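Local coordinates for protein tungsten-containing formylmethanofuran dehydrogenase 2 subunit C (Methanothermobacter wolfeii, PDB 5T5I) that probably forms the beta-helical subunit of a complex that interconverts carbon dioxide and methanofuran with formylmethanofuran, the first step of methanogenesis from carbon dioxide, at residues E33-Q38 / F52-E57; G168-I173 / D234-P239; G226-I231 / I257-V262. One frame throughout, in Å; residues are numbered along the deposited sequence.

From the N terminus, interaction 1 comes first: across 13 intervening residues, more than half of them in strands, strand 52-56 meets the end of helix 31-35 at one end of the beta-helix. It closes well before the others begin, its centre about 38 Å from that of interaction 2 and about 51 Å from that of interaction 3. Interactions 2 and 3 cross along the sequence. G168-I173 reaches over 60 residues to D234-P239, while G226-I231, which runs into the first strand of the hairpin 231-239, reaches over 25 to I257-V262. The two also touch, L238 N lying 2.9 Å from I231 O in a probable backbone hydrogen bond, tying the coils to the C-terminal strands.

Interaction 1. Residues E33-Q38 / F52-E57; sequences EIKNIQ and FEVSGE
V54 receives two neighbouring residues of helix 31-35, I34 and K35, in a helix-on-strand contact at the N-terminal end of the beta-helix. The packing is mainly apolar: no hydrogen bond crosses and the closest pairs are carbon to carbon; 154 Å² is buried in all. Each methyl of V54 has its own partner. I34 and V54 cross at about a right angle, and I34 CG2 lies 3.8 Å from V54 CG1; that methyl of V54 stands opposite its backbone N (chi1 -172°), which leaves CG2 beside the N and turned to the lysine. K35 and V54 instead run past one another in opposite directions, with K35 CG 3.8 Å from V54 CG2. Since the lysine chain is extended beyond CG, its aliphatic part passes V54 and runs across the strand direction, carrying the amine beyond the valine. K35 NZ ends 6.3 Å from E53 OE1, too far for a salt bridge, although the opposite charges may attract weakly. Behind the contact, I34 also packs on F26 of helix 23-26, and V54 on L6 of strand 3-8, the strand that pairs with 52-56; V54 thus touches both the helix and strand 3-8. Farther along the lysine, the backbone is met as well: K35 CE passes 3.9 Å from V54 O.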
ATOM      1  N   GLU C  33     -59.178 -13.859  41.066  1.00 42.06           N
ATOM      2  CA  GLU C  33     -59.456 -13.710  39.631  1.00 40.60           C
ATOM      3  C   GLU C  33     -58.154 -13.476  38.844  1.00 42.04           C
ATOM      4  O   GLU C  33     -58.021 -13.991  37.736  1.00 41.59           O
ATOM      5  CB  GLU C  33     -60.440 -12.558  39.369  1.00 42.10           C
ATOM      6  CG  GLU C  33     -61.872 -12.873  39.759  1.00 48.96           C
ATOM      7  CD  GLU C  33     -62.797 -11.680  39.624  1.00 69.61           C
ATOM      8  OE1 GLU C  33     -63.725 -11.738  38.786  1.00 78.34           O
ATOM      9  OE2 GLU C  33     -62.572 -10.673  40.329  1.00 61.84           O
ATOM     10  N   ILE C  34     -57.192 -12.730  39.426  1.00 37.03           N
ATOM     11  CA  ILE C  34     -55.894 -12.467  38.787  1.00 35.58           C
ATOM     12  C   ILE C  34     -55.114 -13.786  38.597  1.00 38.42           C
ATOM     13  O   ILE C  34     -54.507 -13.976  37.540  1.00 36.74           O
ATOM     14  CB  ILE C  34     -55.087 -11.368  39.550  1.00 38.61           C
ATOM     15  CG1 ILE C  34     -55.784  -9.988  39.386  1.00 38.93           C
ATOM     16  CG2 ILE C  34     -53.623 -11.283  39.058  1.00 37.14           C
ATOM     17  CD1 ILE C  34     -55.354  -8.944  40.358  1.00 40.19           C
ATOM     18  N   LYS C  35     -55.177 -14.712  39.579  1.00 35.36           N
ATOM     19  CA  LYS C  35     -54.523 -16.027  39.481  1.00 34.70           C
ATOM     20  C   LYS C  35     -55.083 -16.857  38.313  1.00 38.56           C
ATOM     21  O   LYS C  35     -54.370 -17.711  37.802  1.00 36.77           O
ATOM     22  CB  LYS C  35     -54.692 -16.841  40.778  1.00 38.18           C
ATOM     23  CG  LYS C  35     -53.946 -16.303  41.994  1.00 48.53           C
ATOM     24  CD  LYS C  35     -54.345 -17.086  43.245  1.00 57.24           C
ATOM     25  CE  LYS C  35     -53.654 -16.596  44.490  1.00 70.02           C
ATOM     26  NZ  LYS C  35     -53.948 -17.474  45.658  1.00 81.11           N
ATOM     27  N   ASN C  36     -56.359 -16.630  37.917  1.00 36.47           N
ATOM     28  CA  ASN C  36     -57.000 -17.345  36.802  1.00 36.35           C
ATOM     29  C   ASN C  36     -56.801 -16.681  35.432  1.00 38.05           C
ATOM     30  O   ASN C  36     -57.312 -17.210  34.448  1.00 37.02           O
ATOM     31  CB  ASN C  36     -58.510 -17.547  37.087  1.00 38.83           C
ATOM     32  CG  ASN C  36     -58.777 -18.535  38.192  1.00 63.33           C
ATOM     33  OD1 ASN C  36     -58.029 -19.494  38.389  1.00 54.10           O
ATOM     34  ND2 ASN C  36     -59.871 -18.354  38.920  1.00 62.31           N
ATOM     35  N   ILE C  37     -56.051 -15.556  35.348  1.00 33.87           N
ATOM     36  CA  ILE C  37     -55.780 -14.894  34.069  1.00 33.38           C
ATOM     37  C   ILE C  37     -55.032 -15.878  33.168  1.00 38.42           C
ATOM     38  O   ILE C  37     -54.076 -16.519  33.613  1.00 37.76           O
ATOM     39  CB  ILE C  37     -55.000 -13.554  34.268  1.00 35.83           C
ATOM     40  CG1 ILE C  37     -55.961 -12.466  34.806  1.00 37.35           C
ATOM     41  CG2 ILE C  37     -54.334 -13.074  32.966  1.00 35.15           C
ATOM     42  CD1 ILE C  37     -55.276 -11.193  35.301  1.00 41.23           C
ATOM     43  N   GLN C  38     -55.463 -15.995  31.910  1.00 35.43           N
ATOM     44  CA  GLN C  38     -54.826 -16.916  30.982  1.00 34.11           C
ATOM     45  C   GLN C  38     -53.551 -16.353  30.385  1.00 34.68           C
ATOM     46  O   GLN C  38     -53.482 -15.171  30.041  1.00 34.34           O
ATOM     47  CB  GLN C  38     -55.787 -17.311  29.852  1.00 35.83           C
ATOM     48  CG  GLN C  38     -56.959 -18.160  30.355  1.00 43.62           C
ATOM     49  CD  GLN C  38     -57.860 -18.624  29.233  1.00 63.60           C
ATOM     50  OE1 GLN C  38     -58.054 -17.932  28.226  1.00 57.36           O
ATOM     51  NE2 GLN C  38     -58.454 -19.801  29.388  1.00 59.44           N
ATOM     52  N   PHE C  52     -46.849 -18.024  38.823  1.00 35.17           N
ATOM     53  CA  PHE C  52     -46.613 -16.892  39.718  1.00 34.92           C
ATOM     54  C   PHE C  52     -47.433 -17.008  40.982  1.00 41.14           C
ATOM     55  O   PHE C  52     -48.608 -17.373  40.906  1.00 40.93           O
ATOM     56  CB  PHE C  52     -47.018 -15.558  39.057  1.00 35.39           C
ATOM     57  CG  PHE C  52     -46.207 -15.186  37.841  1.00 34.13           C
ATOM     58  CD1 PHE C  52     -46.572 -15.631  36.579  1.00 35.16           C
ATOM     59  CD2 PHE C  52     -45.076 -14.400  37.961  1.00 34.74           C
ATOM     60  CE1 PHE C  52     -45.807 -15.308  35.460  1.00 35.42           C
ATOM     61  CE2 PHE C  52     -44.308 -14.085  36.849  1.00 36.31           C
ATOM     62  CZ  PHE C  52     -44.666 -14.553  35.607  1.00 34.40           C
ATOM     63  N   GLU C  53     -46.852 -16.613  42.131  1.00 37.64           N
ATOM     64  CA  GLU C  53     -47.606 -16.470  43.375  1.00 39.03           C
ATOM     65  C   GLU C  53     -48.205 -15.061  43.229  1.00 43.94           C
ATOM     66  O   GLU C  53     -47.549 -14.206  42.624  1.00 44.00           O
ATOM     67  CB  GLU C  53     -46.706 -16.516  44.621  1.00 41.17           C
ATOM     68  CG  GLU C  53     -45.872 -17.779  44.783  1.00 51.85           C
ATOM     69  CD  GLU C  53     -46.601 -19.013  45.280  1.00 72.25           C
ATOM     70  OE1 GLU C  53     -47.840 -18.958  45.457  1.00 72.57           O
ATOM     71  OE2 GLU C  53     -45.922 -20.043  45.493  1.00 65.76           O
ATOM     72  N   VAL C  54     -49.435 -14.826  43.701  1.00 40.28           N
ATOM     73  CA  VAL C  54     -50.098 -13.519  43.584  1.00 40.32           C
ATOM     74  C   VAL C  54     -50.562 -13.038  44.966  1.00 46.78           C
ATOM     75  O   VAL C  54     -51.160 -13.815  45.707  1.00 45.98           O
ATOM     76  CB  VAL C  54     -51.293 -13.552  42.587  1.00 43.48           C
ATOM     77  CG1 VAL C  54     -51.836 -12.142  42.329  1.00 42.59           C
ATOM     78  CG2 VAL C  54     -50.905 -14.219  41.261  1.00 42.76           C
ATOM     79  N   SER C  55     -50.309 -11.750  45.288  1.00 44.31           N
ATOM     80  CA  SER C  55     -50.743 -11.102  46.527  1.00 45.40           C
ATOM     81  C   SER C  55     -50.898  -9.584  46.306  1.00 49.76           C
ATOM     82  O   SER C  55     -50.513  -9.069  45.251  1.00 47.82           O
ATOM     83  CB  SER C  55     -49.747 -11.365  47.658  1.00 49.38           C
ATOM     84  OG  SER C  55     -48.482 -10.788  47.391  1.00 57.15           O
ATOM     85  N   GLY C  56     -51.456  -8.893  47.298  1.00 48.08           N
ATOM     86  CA  GLY C  56     -51.627  -7.444  47.257  1.00 48.50           C
ATOM     87  C   GLY C  56     -53.055  -6.966  47.345  1.00 53.66           C
ATOM     88  O   GLY C  56     -53.925  -7.688  47.834  1.00 54.12           O
ATOM     89  N   GLU C  57     -53.304  -5.740  46.853  1.00 50.96           N
ATOM     90  CA  GLU C  57     -54.614  -5.085  46.940  1.00 51.32           C
ATOM     91  C   GLU C  57     -55.226  -4.760  45.569  1.00 52.89           C
ATOM     92  O   GLU C  57     -54.628  -4.015  44.797  1.00 52.32           O
ATOM     93  CB  GLU C  57     -54.551  -3.800  47.809  1.00 53.77           C
ATOM     94  CG  GLU C  57     -53.340  -2.898  47.584  1.00 64.83           C
ATOM     95  CD  GLU C  57     -53.339  -1.585  48.346  1.00 92.87           C
ATOM     96  OE1 GLU C  57     -54.428  -1.105  48.735  1.00 77.53           O
ATOM     97  OE2 GLU C  57     -52.236  -1.019  48.528  1.00 94.28           O
TER

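Interaction 2. Residues G168-I173 / D234-P239; sequences GGKIII and DGEELP
The backbones of K170 and E236 do not pair, and even the nearest CA atoms of the two segments, those of K170 and D234, are 9.4 Å apart, so side chains and water must span the interval. The main bridge is a salt bridge: K170 NZ donates to E236 OE1 at 2.8 Å. The amine reaches this oxygen on its anti side and 17° out of the carboxylate plane. Both chains bend to get there. The lysine leaves its strand extended and then kinks at chi3 (65°), while the glutamate bends at chi2 (-79°), turning its carboxylate so that OE1 meets the amine. I172 and E236 point at each other from opposite directions, I172 CD1 ending 4.1 Å from E236 OE1, at about a right angle to the amine, a loose apolar neighbour and not a bond.

Two waters widen the bridge to the turn. One accepts from K170 NZ at 2.9 Å and donates to D234 O at 2.8 Å, giving the amine a second partner beside the carboxylate. The other donates to G169 O at 2.7 Å and, more distantly, to D234 OD2 at 3.2 Å. L189 of the adjacent strand 187-192 touches K170, D234 and E236 alike, so the polar contacts sit over an apolar residue. D234 and G235 have positive phi values in the pattern of a type I' turn, joining strands 231-233 and 236-239. The arrangement is thus a tight two-residue beta hairpin, fastened by its tip to the outer surface of a parallel beta-helix coil.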
ATOM      1  N   GLY C 168     -42.059   9.138  15.252  1.00 26.86           N
ATOM      2  CA  GLY C 168     -42.352   9.967  16.424  1.00 26.86           C
ATOM      3  C   GLY C 168     -41.823   9.341  17.700  1.00 30.00           C
ATOM      4  O   GLY C 168     -41.399   8.185  17.705  1.00 29.58           O
ATOM      5  N   GLY C 169     -41.875  10.096  18.781  1.00 25.47           N
ATOM      6  CA  GLY C 169     -41.392   9.645  20.074  1.00 24.91           C
ATOM      7  C   GLY C 169     -39.904   9.869  20.247  1.00 27.79           C
ATOM      8  O   GLY C 169     -39.266  10.584  19.461  1.00 27.11           O
ATOM      9  N   LYS C 170     -39.339   9.235  21.262  1.00 23.52           N
ATOM     10  CA  LYS C 170     -37.936   9.441  21.619  1.00 22.14           C
ATOM     11  C   LYS C 170     -37.285   8.175  22.163  1.00 26.37           C
ATOM     12  O   LYS C 170     -37.873   7.493  23.002  1.00 25.49           O
ATOM     13  CB  LYS C 170     -37.871  10.546  22.677  1.00 23.01           C
ATOM     14  CG  LYS C 170     -36.474  10.962  23.084  1.00 29.61           C
ATOM     15  CD  LYS C 170     -36.456  12.326  23.763  1.00 37.70           C
ATOM     16  CE  LYS C 170     -37.186  12.372  25.089  1.00 43.29           C
ATOM     17  NZ  LYS C 170     -37.219  13.743  25.665  1.00 55.71           N
ATOM     18  N   ILE C 171     -36.053   7.891  21.721  1.00 22.99           N
ATOM     19  CA  ILE C 171     -35.273   6.748  22.206  1.00 22.25           C
ATOM     20  C   ILE C 171     -33.925   7.271  22.703  1.00 26.67           C
ATOM     21  O   ILE C 171     -33.209   7.943  21.954  1.00 26.15           O
ATOM     22  CB  ILE C 171     -35.083   5.653  21.133  1.00 24.35           C
ATOM     23  CG1 ILE C 171     -36.439   5.066  20.686  1.00 23.89           C
ATOM     24  CG2 ILE C 171     -34.144   4.529  21.661  1.00 23.86           C
ATOM     25  CD1 ILE C 171     -36.374   4.191  19.413  1.00 25.22           C
ATOM     26  N   ILE C 172     -33.560   6.927  23.941  1.00 23.31           N
ATOM     27  CA  ILE C 172     -32.272   7.303  24.522  1.00 23.40           C
ATOM     28  C   ILE C 172     -31.516   6.020  24.898  1.00 27.37           C
ATOM     29  O   ILE C 172     -32.033   5.222  25.679  1.00 26.95           O
ATOM     30  CB  ILE C 172     -32.438   8.247  25.745  1.00 26.67           C
ATOM     31  CG1 ILE C 172     -33.130   9.569  25.331  1.00 28.63           C
ATOM     32  CG2 ILE C 172     -31.074   8.529  26.402  1.00 27.01           C
ATOM     33  CD1 ILE C 172     -33.605  10.426  26.484  1.00 39.02           C
ATOM     34  N   ILE C 173     -30.317   5.814  24.337  1.00 23.78           N
ATOM     35  CA  ILE C 173     -29.439   4.689  24.701  1.00 23.38           C
ATOM     36  C   ILE C 173     -28.268   5.324  25.439  1.00 26.93           C
ATOM     37  O   ILE C 173     -27.516   6.098  24.836  1.00 26.41           O
ATOM     38  CB  ILE C 173     -28.941   3.863  23.471  1.00 24.83           C
ATOM     39  CG1 ILE C 173     -30.085   3.484  22.517  1.00 24.60           C
ATOM     40  CG2 ILE C 173     -28.158   2.607  23.922  1.00 24.27           C
ATOM     41  CD1 ILE C 173     -31.239   2.681  23.100  1.00 22.11           C
ATOM     42  N   ASP C 234     -35.995  19.148  20.180  1.00 31.68           N
ATOM     43  CA  ASP C 234     -37.244  18.783  20.842  1.00 32.58           C
ATOM     44  C   ASP C 234     -37.170  18.982  22.369  1.00 36.83           C
ATOM     45  O   ASP C 234     -37.615  18.132  23.124  1.00 36.88           O
ATOM     46  CB  ASP C 234     -37.623  17.330  20.498  1.00 35.33           C
ATOM     47  CG  ASP C 234     -37.741  17.023  19.021  1.00 44.90           C
ATOM     48  OD1 ASP C 234     -37.812  17.983  18.220  1.00 47.95           O
ATOM     49  OD2 ASP C 234     -37.754  15.824  18.663  1.00 47.88           O
ATOM     50  N   GLY C 235     -36.565  20.073  22.806  1.00 31.52           N
ATOM     51  CA  GLY C 235     -36.431  20.380  24.224  1.00 32.34           C
ATOM     52  C   GLY C 235     -35.198  19.821  24.915  1.00 35.26           C
ATOM     53  O   GLY C 235     -34.886  20.251  26.029  1.00 35.68           O
ATOM     54  N   GLU C 236     -34.482  18.867  24.277  1.00 30.35           N
ATOM     55  CA  GLU C 236     -33.271  18.270  24.849  1.00 30.34           C
ATOM     56  C   GLU C 236     -32.087  19.174  24.566  1.00 35.09           C
ATOM     57  O   GLU C 236     -31.768  19.405  23.403  1.00 33.89           O
ATOM     58  CB  GLU C 236     -32.989  16.881  24.236  1.00 30.97           C
ATOM     59  CG  GLU C 236     -33.989  15.825  24.648  1.00 38.63           C
ATOM     60  CD  GLU C 236     -33.776  15.239  26.033  1.00 52.25           C
ATOM     61  OE1 GLU C 236     -34.585  14.369  26.425  1.00 41.16           O
ATOM     62  OE2 GLU C 236     -32.823  15.647  26.733  1.00 47.46           O
ATOM     63  N   GLU C 237     -31.426  19.652  25.620  1.00 34.52           N
ATOM     64  CA  GLU C 237     -30.265  20.533  25.522  1.00 34.72           C
ATOM     65  C   GLU C 237     -29.005  19.664  25.537  1.00 38.75           C
ATOM     66  O   GLU C 237     -28.813  18.886  26.469  1.00 38.33           O
ATOM     67  CB  GLU C 237     -30.258  21.528  26.685  1.00 36.84           C
ATOM     68  CG  GLU C 237     -31.456  22.469  26.653  1.00 48.51           C
ATOM     69  CD  GLU C 237     -31.608  23.408  27.837  1.00 73.78           C
ATOM     70  OE1 GLU C 237     -30.978  23.163  28.893  1.00 58.69           O
ATOM     71  OE2 GLU C 237     -32.399  24.373  27.719  1.00 74.15           O
ATOM     72  N   LEU C 238     -28.183  19.758  24.486  1.00 34.19           N
ATOM     73  CA  LEU C 238     -26.966  18.955  24.325  1.00 33.88           C
ATOM     74  C   LEU C 238     -25.744  19.892  24.207  1.00 36.14           C
ATOM     75  O   LEU C 238     -25.516  20.475  23.143  1.00 33.49           O
ATOM     76  CB  LEU C 238     -27.112  18.062  23.087  1.00 33.94           C
ATOM     77  CG  LEU C 238     -28.340  17.127  23.087  1.00 39.34           C
ATOM     78  CD1 LEU C 238     -28.902  16.927  21.685  1.00 39.68           C
ATOM     79  CD2 LEU C 238     -28.011  15.795  23.704  1.00 43.10           C
ATOM     80  N   PRO C 239     -24.991  20.117  25.300  1.00 34.35           N
ATOM     81  CA  PRO C 239     -23.842  21.041  25.220  1.00 35.08           C
ATOM     82  C   PRO C 239     -22.671  20.487  24.412  1.00 36.29           C
ATOM     83  O   PRO C 239     -22.481  19.275  24.345  1.00 34.35           O
ATOM     84  CB  PRO C 239     -23.456  21.243  26.683  1.00 37.88           C
ATOM     85  CG  PRO C 239     -23.836  19.960  27.333  1.00 42.33           C
ATOM     86  CD  PRO C 239     -25.101  19.518  26.643  1.00 36.77           C
TER
HETATM   87  O   HOH W   1     -39.533  13.298  19.615  1.00 56.78           O
HETATM   88  O   HOH W   2     -38.279  15.482  23.610  1.00 46.87           O

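Interaction 3. Residues G226-I231 / I257-V262; sequences GVEKDI and IVYAAV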
ATOM      1  N   GLY C 226     -21.592  21.333   8.323  1.00 28.98           N
ATOM      2  CA  GLY C 226     -20.707  22.118   9.184  1.00 28.93           C
ATOM      3  C   GLY C 226     -20.811  21.686  10.636  1.00 29.69           C
ATOM      4  O   GLY C 226     -21.252  20.569  10.920  1.00 26.48           O
ATOM      5  N   VAL C 227     -20.514  22.603  11.569  1.00 27.21           N
ATOM      6  CA  VAL C 227     -20.585  22.330  13.001  1.00 25.51           C
ATOM      7  C   VAL C 227     -21.651  23.210  13.630  1.00 28.70           C
ATOM      8  O   VAL C 227     -21.771  24.402  13.306  1.00 28.27           O
ATOM      9  CB  VAL C 227     -19.192  22.500  13.684  1.00 28.15           C
ATOM     10  CG1 VAL C 227     -19.290  22.595  15.220  1.00 27.92           C
ATOM     11  CG2 VAL C 227     -18.258  21.359  13.292  1.00 26.91           C
ATOM     12  N   GLU C 228     -22.396  22.629  14.574  1.00 24.35           N
ATOM     13  CA  GLU C 228     -23.337  23.369  15.393  1.00 25.72           C
ATOM     14  C   GLU C 228     -22.930  23.184  16.847  1.00 28.82           C
ATOM     15  O   GLU C 228     -22.348  22.148  17.189  1.00 27.78           O
ATOM     16  CB  GLU C 228     -24.768  22.946  15.130  1.00 27.26           C
ATOM     17  CG  GLU C 228     -25.240  23.417  13.770  1.00 43.92           C
ATOM     18  CD  GLU C 228     -26.716  23.741  13.706  1.00 75.09           C
ATOM     19  OE1 GLU C 228     -27.045  24.909  13.401  1.00 92.40           O
ATOM     20  OE2 GLU C 228     -27.542  22.843  13.993  1.00 54.46           O
ATOM     21  N   LYS C 229     -23.155  24.209  17.671  1.00 24.74           N
ATOM     22  CA  LYS C 229     -22.743  24.185  19.077  1.00 26.15           C
ATOM     23  C   LYS C 229     -23.921  24.395  20.030  1.00 33.06           C
ATOM     24  O   LYS C 229     -24.845  25.137  19.709  1.00 31.84           O
ATOM     25  CB  LYS C 229     -21.608  25.195  19.339  1.00 27.76           C
ATOM     26  CG  LYS C 229     -21.996  26.647  19.146  1.00 32.01           C
ATOM     27  CD  LYS C 229     -20.891  27.614  19.496  1.00 36.09           C
ATOM     28  CE  LYS C 229     -21.269  29.011  19.066  1.00 34.34           C
ATOM     29  NZ  LYS C 229     -20.208  30.003  19.381  1.00 40.18           N
ATOM     30  N   ASP C 230     -23.887  23.727  21.191  1.00 32.35           N
ATOM     31  CA  ASP C 230     -24.914  23.851  22.231  1.00 34.08           C
ATOM     32  C   ASP C 230     -26.314  23.735  21.632  1.00 38.81           C
ATOM     33  O   ASP C 230     -27.123  24.654  21.703  1.00 39.44           O
ATOM     34  CB  ASP C 230     -24.719  25.159  23.014  1.00 37.15           C
ATOM     35  CG  ASP C 230     -23.317  25.304  23.604  1.00 43.85           C
ATOM     36  OD1 ASP C 230     -22.760  24.284  24.075  1.00 42.73           O
ATOM     37  OD2 ASP C 230     -22.758  26.428  23.545  1.00 48.30           O
ATOM     38  N   ILE C 231     -26.550  22.592  20.990  1.00 34.02           N
ATOM     39  CA  ILE C 231     -27.776  22.310  20.258  1.00 33.65           C
ATOM     40  C   ILE C 231     -28.937  21.959  21.192  1.00 34.99           C
ATOM     41  O   ILE C 231     -28.732  21.564  22.340  1.00 32.33           O
ATOM     42  CB  ILE C 231     -27.552  21.238  19.144  1.00 36.40           C
ATOM     43  CG1 ILE C 231     -27.288  19.830  19.714  1.00 36.91           C
ATOM     44  CG2 ILE C 231     -26.419  21.679  18.190  1.00 37.46           C
ATOM     45  CD1 ILE C 231     -27.302  18.698  18.684  1.00 48.05           C
ATOM     46  N   ILE C 257     -31.487  14.363   9.908  1.00 23.69           N
ATOM     47  CA  ILE C 257     -30.286  15.022  10.447  1.00 23.03           C
ATOM     48  C   ILE C 257     -29.543  14.061  11.372  1.00 25.42           C
ATOM     49  O   ILE C 257     -30.162  13.437  12.240  1.00 23.74           O
ATOM     50  CB  ILE C 257     -30.634  16.355  11.189  1.00 25.66           C
ATOM     51  CG1 ILE C 257     -31.240  17.414  10.236  1.00 25.57           C
ATOM     52  CG2 ILE C 257     -29.424  16.939  11.917  1.00 26.80           C
ATOM     53  CD1 ILE C 257     -30.291  17.963   9.118  1.00 30.09           C
ATOM     54  N   VAL C 258     -28.216  13.959  11.193  1.00 23.04           N
ATOM     55  CA  VAL C 258     -27.342  13.196  12.086  1.00 23.73           C
ATOM     56  C   VAL C 258     -26.347  14.199  12.709  1.00 26.20           C
ATOM     57  O   VAL C 258     -25.632  14.888  11.969  1.00 25.60           O
ATOM     58  CB  VAL C 258     -26.598  12.027  11.382  1.00 27.14           C
ATOM     59  CG1 VAL C 258     -25.569  11.379  12.316  1.00 27.14           C
ATOM     60  CG2 VAL C 258     -27.583  10.976  10.882  1.00 26.35           C
ATOM     61  N   TYR C 259     -26.305  14.267  14.053  1.00 22.82           N
ATOM     62  CA  TYR C 259     -25.336  15.081  14.808  1.00 22.77           C
ATOM     63  C   TYR C 259     -24.311  14.105  15.416  1.00 26.70           C
ATOM     64  O   TYR C 259     -24.705  13.100  16.004  1.00 25.74           O
ATOM     65  CB  TYR C 259     -26.003  15.883  15.942  1.00 22.39           C
ATOM     66  CG  TYR C 259     -26.811  17.072  15.477  1.00 23.00           C
ATOM     67  CD1 TYR C 259     -26.187  18.234  15.042  1.00 24.56           C
ATOM     68  CD2 TYR C 259     -28.198  17.077  15.570  1.00 23.76           C
ATOM     69  CE1 TYR C 259     -26.925  19.356  14.662  1.00 24.42           C
ATOM     70  CE2 TYR C 259     -28.944  18.211  15.245  1.00 25.26           C
ATOM     71  CZ  TYR C 259     -28.305  19.342  14.768  1.00 29.03           C
ATOM     72  OH  TYR C 259     -29.052  20.450  14.440  1.00 29.80           O
ATOM     73  N   ALA C 260     -23.018  14.373  15.248  1.00 23.61           N
ATOM     74  CA  ALA C 260     -21.967  13.517  15.800  1.00 23.15           C
ATOM     75  C   ALA C 260     -20.932  14.402  16.521  1.00 27.33           C
ATOM     76  O   ALA C 260     -20.395  15.337  15.910  1.00 26.30           O
ATOM     77  CB  ALA C 260     -21.306  12.706  14.692  1.00 23.31           C
ATOM     78  N   ALA C 261     -20.675  14.122  17.817  1.00 25.63           N
ATOM     79  CA  ALA C 261     -19.731  14.890  18.669  1.00 26.73           C
ATOM     80  C   ALA C 261     -18.367  15.074  17.997  1.00 30.47           C
ATOM     81  O   ALA C 261     -17.767  14.091  17.535  1.00 27.94           O
ATOM     82  CB  ALA C 261     -19.551  14.206  20.010  1.00 27.66           C
ATOM     83  N   VAL C 262     -17.895  16.334  17.917  1.00 28.82           N
ATOM     84  CA  VAL C 262     -16.657  16.635  17.187  1.00 30.32           C
ATOM     85  C   VAL C 262     -15.405  15.916  17.738  1.00 36.20           C
ATOM     86  O   VAL C 262     -14.557  15.506  16.944  1.00 35.67           O
ATOM     87  CB  VAL C 262     -16.359  18.155  17.011  1.00 35.28           C
ATOM     88  CG1 VAL C 262     -17.488  18.876  16.263  1.00 34.74           C
ATOM     89  CG2 VAL C 262     -16.014  18.839  18.332  1.00 36.26           C
TER
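Y259 reaches across to E228 and I231, one through its hydroxyl and the other through its ring. The polar part is a single hydrogen bond: Y259 OH donates to E228 OE2 at 2.9 Å. The acceptor oxygen is approached nearly in line with its C-O bond, and the carboxylate and ring planes are only 5° apart, so the acid lies at the ring edge, close to its plane. K244 of strand 241-247 makes a long, weak ion pair with the same OE2.

The aromatic part is a CH-pi contact. I231 CD1 stands 3.6 Å from the centroid of the Y259 ring and 12° off its normal, which places the methyl over the middle of the face. It gets there because I231 CG1 lies between the backbone N and carbonyl carbon (chi1 70°), a crowded setting. On the opposite face I257 CG2, from the tyrosine's own strand, sits nearer the rim, so the ring is held between two isoleucines. With a leucine in place of Y259, E228 OE2 would probably lose its hydroxyl donor and I231 CD1 the flat face beneath it.

The apolar part lies apart from the ring. V227 CG2 and V262 CG1 meet at 3.9 Å, the side chains crossing at about a right angle. Both valines also touch the neighbouring FwdF subunit, V227 on its T133 and V262 on its T131, so this corner belongs to a subunit interface.

The chemistry implies that the tyrosine is restrained in two ways: the isoleucines on both faces probably limit the turning of the ring, and the carboxylate at its edge orients the hydroxyl. Its donated proton, with the distant lysine, probably favours a charged E228.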